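Local atomic coordinates of putative uncharacterized protein (Thermotoga maritima, PDB entry 3CNN), a protein that binds GTP, probably hydrolyses it, and is probably required for a late step of 50S ribosomal subunit assembly. Residues V26-A31 and P108-S113; K65-F70 and S244-E249; A100-V105 and V146-T151. One frame throughout, in Å; residues are numbered along the deposited sequence.

Contact 1 of 3, residues V26-A31 and P108-S113. With GTP (guanosine-5'-triphosphate), chain B.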
loop_
_atom_site.group_PDB
_atom_site.type_symbol
_atom_site.label_atom_id
_atom_site.label_comp_id
_atom_site.label_asym_id
_atom_site.label_seq_id
_atom_site.Cartn_x
_atom_site.Cartn_y
_atom_site.Cartn_z
ATOM N N VAL A 26 -8.933 -10.927 1.660
ATOM C CA VAL A 26 -8.829 -9.609 1.027
ATOM C C VAL A 26 -7.383 -9.072 1.106
ATOM O O VAL A 26 -6.846 -8.788 2.184
ATOM C CB VAL A 26 -9.866 -8.609 1.591
ATOM C CG1 VAL A 26 -9.773 -7.290 0.876
ATOM C CG2 VAL A 26 -11.280 -9.173 1.419
ATOM N N GLU A 27 -6.760 -8.985 -0.061
ATOM C CA GLU A 27 -5.373 -8.527 -0.194
ATOM C C GLU A 27 -5.408 -7.028 -0.463
ATOM O O GLU A 27 -5.732 -6.595 -1.562
ATOM C CB GLU A 27 -4.689 -9.289 -1.336
ATOM C CG GLU A 27 -3.177 -9.123 -1.410
ATOM C CD GLU A 27 -2.582 -9.808 -2.636
ATOM O OE1 GLU A 27 -1.356 -9.967 -2.689
ATOM O OE2 GLU A 27 -3.327 -10.179 -3.561
ATOM N N VAL A 28 -5.115 -6.249 0.574
ATOM C CA VAL A 28 -5.118 -4.803 0.498
ATOM C C VAL A 28 -3.776 -4.276 -0.057
ATOM O O VAL A 28 -2.720 -4.335 0.620
ATOM C CB VAL A 28 -5.378 -4.193 1.878
ATOM C CG1 VAL A 28 -5.421 -2.666 1.791
ATOM C CG2 VAL A 28 -6.668 -4.779 2.502
ATOM N N ARG A 29 -3.837 -3.760 -1.287
ATOM C CA ARG A 29 -2.663 -3.252 -1.988
ATOM C C ARG A 29 -2.783 -1.754 -2.098
ATOM O O ARG A 29 -3.863 -1.202 -1.842
ATOM C CB ARG A 29 -2.541 -3.867 -3.383
ATOM C CG ARG A 29 -2.560 -5.361 -3.398
ATOM C CD ARG A 29 -2.113 -5.873 -4.715
ATOM N NE ARG A 29 -2.218 -7.318 -4.746
ATOM C CZ ARG A 29 -1.857 -8.091 -5.765
ATOM N NH1 ARG A 29 -1.328 -7.558 -6.849
ATOM N NH2 ARG A 29 -2.014 -9.418 -5.684
ATOM N N ASP A 30 -1.680 -1.095 -2.471
ATOM C CA ASP A 30 -1.693 0.328 -2.753
ATOM C C ASP A 30 -1.862 0.403 -4.267
ATOM O O ASP A 30 -1.134 -0.266 -4.996
ATOM C CB ASP A 30 -0.397 0.989 -2.246
ATOM C CG ASP A 30 -0.483 2.519 -2.188
ATOM O OD1 ASP A 30 -0.911 3.137 -3.169
ATOM O OD2 ASP A 30 -0.111 3.130 -1.162
ATOM N N ALA A 31 -2.864 1.149 -4.740
ATOM C CA ALA A 31 -3.130 1.270 -6.200
ATOM C C ALA A 31 -1.970 1.903 -6.959
ATOM O O ALA A 31 -1.822 1.695 -8.171
ATOM C CB ALA A 31 -4.437 2.060 -6.471
ATOM N N PRO A 108 2.927 -3.933 5.154
ATOM C CA PRO A 108 2.618 -2.809 6.038
ATOM C C PRO A 108 2.099 -1.557 5.318
ATOM O O PRO A 108 2.448 -1.318 4.156
ATOM C CB PRO A 108 3.972 -2.501 6.695
ATOM C CG PRO A 108 4.713 -3.809 6.672
ATOM C CD PRO A 108 4.303 -4.434 5.360
ATOM N N ASN A 109 1.268 -0.792 6.024
ATOM C CA ASN A 109 0.874 0.576 5.661
ATOM C C ASN A 109 -0.195 0.733 4.566
ATOM O O ASN A 109 -0.603 1.852 4.269
ATOM C CB ASN A 109 2.120 1.418 5.316
ATOM C CG ASN A 109 1.850 2.909 5.391
ATOM O OD1 ASN A 109 1.374 3.405 6.402
ATOM N ND2 ASN A 109 2.144 3.623 4.318
ATOM N N THR A 110 -0.659 -0.369 3.976
ATOM C CA THR A 110 -1.579 -0.293 2.823
ATOM C C THR A 110 -3.025 0.112 3.163
ATOM O O THR A 110 -3.857 0.359 2.259
ATOM C CB THR A 110 -1.531 -1.567 1.988
ATOM O OG1 THR A 110 -1.977 -2.677 2.793
ATOM C CG2 THR A 110 -0.089 -1.819 1.513
ATOM N N GLY A 111 -3.310 0.212 4.462
ATOM C CA GLY A 111 -4.601 0.718 4.932
ATOM C C GLY A 111 -5.512 -0.359 5.499
ATOM O O GLY A 111 -6.738 -0.230 5.440
ATOM N N LYS A 112 -4.912 -1.412 6.054
ATOM C CA LYS A 112 -5.643 -2.597 6.516
ATOM C C LYS A 112 -6.510 -2.350 7.749
ATOM O O LYS A 112 -7.635 -2.839 7.815
ATOM C CB LYS A 112 -4.677 -3.740 6.798
ATOM C CG LYS A 112 -3.918 -4.215 5.582
ATOM C CD LYS A 112 -2.900 -5.308 5.962
ATOM C CE LYS A 112 -1.831 -4.831 6.935
ATOM N NZ LYS A 112 -0.971 -3.802 6.319
ATOM N N SER A 113 -5.974 -1.598 8.715
ATOM C CA SER A 113 -6.711 -1.199 9.920
ATOM C C SER A 113 -7.863 -0.265 9.586
ATOM O O SER A 113 -8.970 -0.437 10.089
ATOM C CB SER A 113 -5.777 -0.514 10.908
ATOM O OG SER A 113 -4.732 -1.400 11.239
HETATM P PG GTP B . 0.188 -1.297 9.312
HETATM O O1G GTP B . 0.228 -2.700 8.700
HETATM O O2G GTP B . 1.600 -0.729 9.340
HETATM O O3G GTP B . -0.317 -1.305 10.749
HETATM O O3B GTP B . -0.753 -0.271 8.485
HETATM P PB GTP B . -2.230 -0.625 7.939
HETATM O O1B GTP B . -2.121 -1.583 6.774
HETATM O O2B GTP B . -3.107 -1.174 9.037
HETATM O O3A GTP B . -2.682 0.784 7.368
HETATM P PA GTP B . -3.399 1.997 8.097
HETATM O O1A GTP B . -4.888 1.853 7.917
HETATM O O2A GTP B . -2.968 2.250 9.513
HETATM O "O5'" GTP B . -2.945 3.189 7.114
HETATM C "C5'" GTP B . -1.668 3.785 7.174
HETATM C "C4'" GTP B . -1.836 5.233 6.745
HETATM O "O4'" GTP B . -2.517 5.281 5.509
HETATM C "C3'" GTP B . -2.683 6.015 7.720
HETATM O "O3'" GTP B . -2.095 7.288 7.890
HETATM C "C2'" GTP B . -4.027 6.136 7.040
HETATM O "O2'" GTP B . -4.643 7.341 7.412
HETATM C "C1'" GTP B . -3.652 6.118 5.571
HETATM N N9 GTP B . -4.686 5.594 4.644
HETATM C C8 GTP B . -5.376 4.398 4.732
HETATM N N7 GTP B . -6.203 4.314 3.670
HETATM C C5 GTP B . -6.069 5.435 2.911
HETATM C C6 GTP B . -6.669 5.853 1.726
HETATM O O6 GTP B . -7.523 5.151 1.174
HETATM N N1 GTP B . -6.309 7.071 1.165
HETATM C C2 GTP B . -5.357 7.861 1.792
HETATM N N2 GTP B . -5.008 9.028 1.269
HETATM N N3 GTP B . -4.763 7.430 2.964
HETATM C C4 GTP B . -5.113 6.242 3.514
#
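One beta-phosphate oxygen of GTP, O1B, is gripped by Gly-111 and by Lys-112, whose CG packs on Val-28. The amide of Lys-112 gives it a nearly straight bond (N to O1B 2.9 Å, 166°), the amide of Gly-111 a second, and the ammonium of Lys-112 a third. The lysine chain bends at chi3 (-62°) and again at its end, which curls it back over the phosphates and lets NZ reach O1G of the gamma-phosphate as well, at 2.9 Å, and the carbonyl of Val-107. A methionine in its place would probably leave O1B and O1G without the cation that bridges them, and the negative charge there less well balanced. Ser-113 holds O2B through both its amide and its hydroxyl, with OG 2.7 Å from O2B. Gly-111 needs its residue type: at phi 107° a beta carbon would jam against the preceding carbonyl and crowd N7 of the guanine.

Thr-110 ties this loop to strand 24-30. Its OG1 donates to Val-28 O over 2.8 Å, coming from well above the carbonyl plane. The small branched side chain of Val-28 packs against the loop, its CG1 3.6 Å from Thr-110 OG1 and its CB 4.0 Å from Lys-112 CG. Asn-54 grips the carbonyl of Thr-110. Amides and a lysine wrapped round phosphates at the start of a helix make this the P-loop (Walker A) of a GTPase, here lying later in the chain than the Asn-54 to Asp-57 guanine-site motif, as in circularly permuted G domains.

Contact 2 of 3, residues K65-F70 and S244-E249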
loop_
_atom_site.group_PDB
_atom_site.type_symbol
_atom_site.label_atom_id
_atom_site.label_comp_id
_atom_site.label_asym_id
_atom_site.label_seq_id
_atom_site.Cartn_x
_atom_site.Cartn_y
_atom_site.Cartn_z
ATOM N N LYS A 65 -7.056 2.639 -13.490
ATOM C CA LYS A 65 -7.906 1.966 -14.489
ATOM C C LYS A 65 -7.137 0.935 -15.307
ATOM O O LYS A 65 -7.675 -0.114 -15.672
ATOM C CB LYS A 65 -8.552 2.975 -15.446
ATOM C CG LYS A 65 -9.955 3.452 -15.047
ATOM C CD LYS A 65 -10.486 4.484 -16.049
ATOM C CE LYS A 65 -11.780 5.152 -15.546
ATOM N NZ LYS A 65 -11.563 6.227 -14.505
ATOM N N LYS A 66 -5.879 1.226 -15.602
ATOM C CA LYS A 66 -5.093 0.291 -16.374
ATOM C C LYS A 66 -4.716 -0.937 -15.568
ATOM O O LYS A 66 -4.641 -2.029 -16.130
ATOM C CB LYS A 66 -3.882 0.973 -17.024
ATOM C CG LYS A 66 -4.202 1.570 -18.421
ATOM C CD LYS A 66 -5.202 2.751 -18.351
ATOM C CE LYS A 66 -6.236 2.732 -19.476
ATOM N NZ LYS A 66 -7.261 1.650 -19.310
ATOM N N TRP A 67 -4.505 -0.765 -14.257
ATOM C CA TRP A 67 -4.303 -1.909 -13.355
ATOM C C TRP A 67 -5.565 -2.764 -13.203
ATOM O O TRP A 67 -5.481 -3.990 -13.147
ATOM C CB TRP A 67 -3.781 -1.474 -11.978
ATOM C CG TRP A 67 -2.341 -1.114 -11.984
ATOM C CD1 TRP A 67 -1.813 0.142 -11.888
ATOM C CD2 TRP A 67 -1.229 -2.007 -12.126
ATOM N NE1 TRP A 67 -0.445 0.088 -11.943
ATOM C CE2 TRP A 67 -0.058 -1.219 -12.094
ATOM C CE3 TRP A 67 -1.108 -3.399 -12.281
ATOM C CZ2 TRP A 67 1.216 -1.772 -12.199
ATOM C CZ3 TRP A 67 0.153 -3.948 -12.392
ATOM C CH2 TRP A 67 1.303 -3.129 -12.350
ATOM N N VAL A 68 -6.726 -2.117 -13.153
ATOM C CA VAL A 68 -8.000 -2.836 -13.104
ATOM C C VAL A 68 -8.136 -3.762 -14.319
ATOM O O VAL A 68 -8.389 -4.956 -14.151
ATOM C CB VAL A 68 -9.208 -1.888 -12.956
ATOM C CG1 VAL A 68 -10.518 -2.642 -13.094
ATOM C CG2 VAL A 68 -9.180 -1.191 -11.598
ATOM N N GLU A 69 -7.920 -3.216 -15.519
ATOM C CA GLU A 69 -8.042 -3.970 -16.767
ATOM C C GLU A 69 -7.079 -5.138 -16.776
ATOM O O GLU A 69 -7.438 -6.245 -17.182
ATOM C CB GLU A 69 -7.753 -3.080 -17.986
ATOM C CG GLU A 69 -8.533 -1.776 -18.051
ATOM C CD GLU A 69 -9.717 -1.834 -18.995
ATOM O OE1 GLU A 69 -9.494 -2.069 -20.217
ATOM O OE2 GLU A 69 -10.864 -1.630 -18.516
ATOM N N PHE A 70 -5.855 -4.874 -16.313
ATOM C CA PHE A 70 -4.792 -5.864 -16.258
ATOM C C PHE A 70 -5.161 -7.067 -15.381
ATOM O O PHE A 70 -5.004 -8.206 -15.816
ATOM C CB PHE A 70 -3.477 -5.214 -15.795
ATOM C CG PHE A 70 -2.372 -6.203 -15.518
ATOM C CD1 PHE A 70 -1.515 -6.611 -16.529
ATOM C CD2 PHE A 70 -2.190 -6.727 -14.243
ATOM C CE1 PHE A 70 -0.492 -7.526 -16.273
ATOM C CE2 PHE A 70 -1.176 -7.645 -13.988
ATOM C CZ PHE A 70 -0.331 -8.044 -15.003
ATOM N N SER A 244 1.122 7.750 -9.269
ATOM C CA SER A 244 1.375 6.293 -9.186
ATOM C C SER A 244 2.820 5.953 -9.574
ATOM O O SER A 244 3.470 6.710 -10.294
ATOM C CB SER A 244 0.372 5.482 -10.020
ATOM O OG SER A 244 -0.949 5.721 -9.569
ATOM N N PHE A 245 3.317 4.818 -9.092
ATOM C CA PHE A 245 4.750 4.529 -9.134
ATOM C C PHE A 245 5.045 3.358 -10.025
ATOM O O PHE A 245 6.199 3.081 -10.335
ATOM C CB PHE A 245 5.289 4.289 -7.722
ATOM C CG PHE A 245 4.917 5.378 -6.749
ATOM C CD1 PHE A 245 5.301 6.702 -6.986
ATOM C CD2 PHE A 245 4.149 5.089 -5.629
ATOM C CE1 PHE A 245 4.952 7.719 -6.105
ATOM C CE2 PHE A 245 3.790 6.090 -4.741
ATOM C CZ PHE A 245 4.193 7.418 -4.979
ATOM N N GLU A 246 3.993 2.666 -10.448
ATOM C CA GLU A 246 4.163 1.649 -11.469
ATOM C C GLU A 246 2.911 1.454 -12.337
ATOM O O GLU A 246 1.778 1.766 -11.915
ATOM C CB GLU A 246 4.728 0.332 -10.887
ATOM C CG GLU A 246 3.837 -0.423 -9.936
ATOM C CD GLU A 246 4.573 -1.502 -9.146
ATOM O OE1 GLU A 246 5.699 -1.928 -9.499
ATOM O OE2 GLU A 246 4.011 -1.937 -8.135
ATOM N N ARG A 247 3.159 0.954 -13.549
ATOM C CA ARG A 247 2.178 0.803 -14.621
ATOM C C ARG A 247 2.270 -0.632 -15.137
ATOM O O ARG A 247 3.343 -1.218 -15.093
ATOM C CB ARG A 247 2.486 1.805 -15.739
ATOM C CG ARG A 247 1.838 3.144 -15.501
ATOM C CD ARG A 247 2.722 4.361 -15.769
ATOM N NE ARG A 247 2.114 5.516 -15.098
ATOM C CZ ARG A 247 2.534 6.060 -13.951
ATOM N NH1 ARG A 247 3.621 5.597 -13.328
ATOM N NH2 ARG A 247 1.865 7.089 -13.433
ATOM N N PRO A 248 1.148 -1.224 -15.598
ATOM C CA PRO A 248 1.262 -2.632 -16.027
ATOM C C PRO A 248 2.191 -2.842 -17.242
ATOM O O PRO A 248 2.764 -3.924 -17.392
ATOM C CB PRO A 248 -0.182 -3.040 -16.348
ATOM C CG PRO A 248 -1.056 -1.916 -15.847
ATOM C CD PRO A 248 -0.220 -0.692 -15.750
ATOM N N GLU A 249 2.345 -1.813 -18.077
ATOM C CA GLU A 249 3.280 -1.840 -19.214
ATOM C C GLU A 249 4.743 -1.993 -18.789
ATOM O O GLU A 249 5.552 -2.556 -19.535
ATOM C CB GLU A 249 3.153 -0.566 -20.053
ATOM C CG GLU A 249 1.735 -0.224 -20.469
ATOM C CD GLU A 249 1.057 0.735 -19.504
ATOM O OE1 GLU A 249 1.420 1.940 -19.505
ATOM O OE2 GLU A 249 0.151 0.283 -18.763
#
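Trp-67 meets the tail 244-249 with both a face and an edge of its indole. Over the face sits the ring of Pro-248, whose CG lies 3.8 Å from the centroid of the six-membered ring and only 15° off its normal, a CH-pi contact. The electron-rich indole suits the slightly polarised C-H groups of proline, and the rigid proline ring offers a compact surface to lay on it. At the edge, NE1 points in the ring plane to the carbonyl of Glu-246, with 2.8 Å between NE1 and O, although the donor stands well above that carbonyl's own plane. Face and edge together fix both the tilt and the spin of the indole.

The proline is wedged against the helix by more than the indole. Phe-70 carries CG anti to its backbone N (chi1 172°), which brings its ring alongside, and CD1 comes 3.8 Å from Pro-248 CB, the two side chains running antiparallel past one another. The carbonyl oxygen of Lys-66 also lies 3.6 Å from Pro-248 CG. Glu-246 brings CG to the rim of the indole, 3.7 Å from Trp-67 CZ2, on the side away from the proline, while its carboxylate turns elsewhere, to the amide of Ala-36 and in a salt bridge to Lys-167. Phe-35 meets the Trp-67 ring edge-to-face. This is a proline CH-pi contact on a tryptophan whose indole N-H is hydrogen-bonded to the backbone, by which the irregular C-terminal tail, coming back after helix 224-236, packs on helix 61-73, the helix that follows the guanine-site motif.

Contact 3 of 3, residues A100-V105 and V146-T151; sequences ARVLIV and VKILDT
Backbone bonds set the register between Ala-100 to Val-105 and Val-146 to Thr-151. Val-102 gives its N to Lys-147 O (2.9 Å) and takes Leu-149 N on its own O (3.0 Å), the two-sided bonding of parallel strands, and Lys-147 N adds a bond to Ala-100 O. Further along, strand 147-154 is interrupted and a water bridges the break, accepting from Ile-104 N and donating to the carbonyls of Leu-149 and Thr-151; direct pairing resumes where Ile-104 bonds to Gly-153.

Apolar contacts cover both faces. Toward helix 112-120, beta-branched residues interlock: Ile-148 CG1 lies 3.9 Å from Val-102 CB, and its CG2 reaches Ile-104 CG1 at 4.1 Å. On the other face Leu-103 CD1 meets Leu-149 CD1 at 3.9 Å.

The charged pair lies at the strand start, on the leucine face. Arg-101 and Lys-147 run side by side, and CD of the lysine lies over one face of the guanidinium, toward its rim, 3.8 Å above the plane. The lysine's bent end (chi4 57°) helps hold NZ 4.4 Å from Arg-101 NH2. Trp-139 of the neighbouring strand touches both chains.

The chemistry thus grades along the pair: long cationic side chains suit the accessible start, branched aliphatics the buried sheet, and a water bridges the interruption, before the strand goes on to the GTP-binding Gly-153.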
loop_
_atom_site.group_PDB
_atom_site.type_symbol
_atom_site.label_atom_id
_atom_site.label_comp_id
_atom_site.label_asym_id
_atom_site.label_seq_id
_atom_site.Cartn_x
_atom_site.Cartn_y
_atom_site.Cartn_z
ATOM N N ALA A 100 -18.734 -16.692 3.911
ATOM C CA ALA A 100 -17.399 -16.083 3.980
ATOM C C ALA A 100 -16.895 -15.947 5.409
ATOM O O ALA A 100 -17.590 -15.419 6.277
ATOM C CB ALA A 100 -17.384 -14.730 3.299
ATOM N N ARG A 101 -15.690 -16.460 5.639
ATOM C CA ARG A 101 -14.900 -16.102 6.807
ATOM C C ARG A 101 -13.638 -15.427 6.253
ATOM O O ARG A 101 -12.896 -16.033 5.488
ATOM C CB ARG A 101 -14.569 -17.340 7.648
ATOM C CG ARG A 101 -15.799 -18.142 8.092
ATOM C CD ARG A 101 -15.417 -19.504 8.721
ATOM N NE ARG A 101 -15.799 -19.627 10.145
ATOM C CZ ARG A 101 -17.057 -19.747 10.601
ATOM N NH1 ARG A 101 -18.106 -19.746 9.770
ATOM N NH2 ARG A 101 -17.272 -19.860 11.913
ATOM N N VAL A 102 -13.410 -14.172 6.621
ATOM C CA VAL A 102 -12.492 -13.320 5.861
ATOM C C VAL A 102 -11.261 -12.868 6.645
ATOM O O VAL A 102 -11.359 -12.431 7.793
ATOM C CB VAL A 102 -13.222 -12.071 5.287
ATOM C CG1 VAL A 102 -12.246 -11.130 4.557
ATOM C CG2 VAL A 102 -14.385 -12.479 4.377
ATOM N N LEU A 103 -10.102 -12.968 5.996
ATOM C CA LEU A 103 -8.875 -12.355 6.501
ATOM C C LEU A 103 -8.502 -11.141 5.653
ATOM O O LEU A 103 -8.474 -11.209 4.424
ATOM C CB LEU A 103 -7.724 -13.379 6.566
ATOM C CG LEU A 103 -6.308 -12.888 6.913
ATOM C CD1 LEU A 103 -6.151 -12.438 8.344
ATOM C CD2 LEU A 103 -5.286 -13.952 6.586
ATOM N N ILE A 104 -8.268 -10.020 6.330
ATOM C CA ILE A 104 -7.691 -8.833 5.691
ATOM C C ILE A 104 -6.163 -8.973 5.761
ATOM O O ILE A 104 -5.587 -9.090 6.851
ATOM C CB ILE A 104 -8.153 -7.504 6.368
ATOM C CG1 ILE A 104 -9.698 -7.411 6.464
ATOM C CG2 ILE A 104 -7.561 -6.291 5.646
ATOM C CD1 ILE A 104 -10.460 -7.581 5.147
ATOM N N VAL A 105 -5.521 -8.980 4.595
ATOM C CA VAL A 105 -4.076 -9.200 4.523
ATOM C C VAL A 105 -3.346 -8.125 3.676
ATOM O O VAL A 105 -3.938 -7.488 2.803
ATOM C CB VAL A 105 -3.784 -10.634 4.007
ATOM C CG1 VAL A 105 -3.485 -10.649 2.527
ATOM C CG2 VAL A 105 -2.651 -11.241 4.768
ATOM N N VAL A 146 -21.729 -12.710 7.679
ATOM C CA VAL A 146 -20.339 -12.845 7.202
ATOM C C VAL A 146 -19.388 -12.484 8.331
ATOM O O VAL A 146 -19.607 -11.514 9.054
ATOM C CB VAL A 146 -20.065 -11.984 5.945
ATOM C CG1 VAL A 146 -18.547 -11.757 5.727
ATOM C CG2 VAL A 146 -20.721 -12.614 4.709
ATOM N N LYS A 147 -18.356 -13.299 8.507
ATOM C CA LYS A 147 -17.392 -13.089 9.590
ATOM C C LYS A 147 -16.081 -12.531 9.034
ATOM O O LYS A 147 -15.632 -12.936 7.957
ATOM C CB LYS A 147 -17.113 -14.404 10.330
ATOM C CG LYS A 147 -18.042 -14.723 11.470
ATOM C CD LYS A 147 -17.760 -16.128 12.002
ATOM C CE LYS A 147 -18.880 -16.637 12.894
ATOM N NZ LYS A 147 -20.227 -16.640 12.209
ATOM N N ILE A 148 -15.472 -11.613 9.780
ATOM C CA ILE A 148 -14.180 -11.026 9.406
ATOM C C ILE A 148 -13.308 -10.949 10.645
ATOM O O ILE A 148 -13.750 -10.438 11.668
ATOM C CB ILE A 148 -14.346 -9.601 8.758
ATOM C CG1 ILE A 148 -15.306 -9.652 7.555
ATOM C CG2 ILE A 148 -12.965 -9.000 8.358
ATOM C CD1 ILE A 148 -15.825 -8.329 7.095
ATOM N N LEU A 149 -12.083 -11.473 10.573
ATOM C CA LEU A 149 -11.153 -11.371 11.705
ATOM C C LEU A 149 -10.904 -9.894 11.969
ATOM O O LEU A 149 -10.795 -9.113 11.024
ATOM C CB LEU A 149 -9.835 -12.118 11.431
ATOM C CG LEU A 149 -9.901 -13.654 11.311
ATOM C CD1 LEU A 149 -8.633 -14.250 10.713
ATOM C CD2 LEU A 149 -10.247 -14.342 12.653
ATOM N N ASP A 150 -10.845 -9.500 13.241
ATOM C CA ASP A 150 -10.714 -8.075 13.574
ATOM C C ASP A 150 -9.266 -7.555 13.539
ATOM O O ASP A 150 -9.019 -6.373 13.824
ATOM C CB ASP A 150 -11.405 -7.726 14.910
ATOM C CG ASP A 150 -10.744 -8.377 16.122
ATOM O OD1 ASP A 150 -11.201 -8.069 17.249
ATOM O OD2 ASP A 150 -9.789 -9.187 15.978
ATOM N N THR A 151 -8.337 -8.453 13.195
ATOM C CA THR A 151 -6.916 -8.165 13.110
ATOM C C THR A 151 -6.422 -8.597 11.728
ATOM O O THR A 151 -6.728 -9.715 11.280
ATOM C CB THR A 151 -6.131 -8.924 14.213
ATOM O OG1 THR A 151 -6.703 -8.631 15.489
ATOM C CG2 THR A 151 -4.671 -8.521 14.244
HETATM O O HOH W 1 -8.571 -9.801 9.231
#

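Overall arrangement
Contacts 1 and 3 belong to one sheet, whose strands 24-30 and 101-106 are neighbours: Val-26 and Val-28 bond through the backbone to Val-105, and Val-28 CG2 packs on Ile-104 CG2. Contact 1 lies close to the chain's centre, its touching residues all buried, and joins strand to P-loop by a threonine hydroxyl bond and valine packing, beside amides and a cation round phosphate. Contact 3, about 14 Å away between centres, is aliphatic strand pairing that becomes charged toward its outer end. Contact 2 is partly exposed and relies on an aromatic ring and a proline; it touches contact 1 only lightly, at Ala-31 and Trp-67, and stays about 15 Å from contact 3 between nearest atoms.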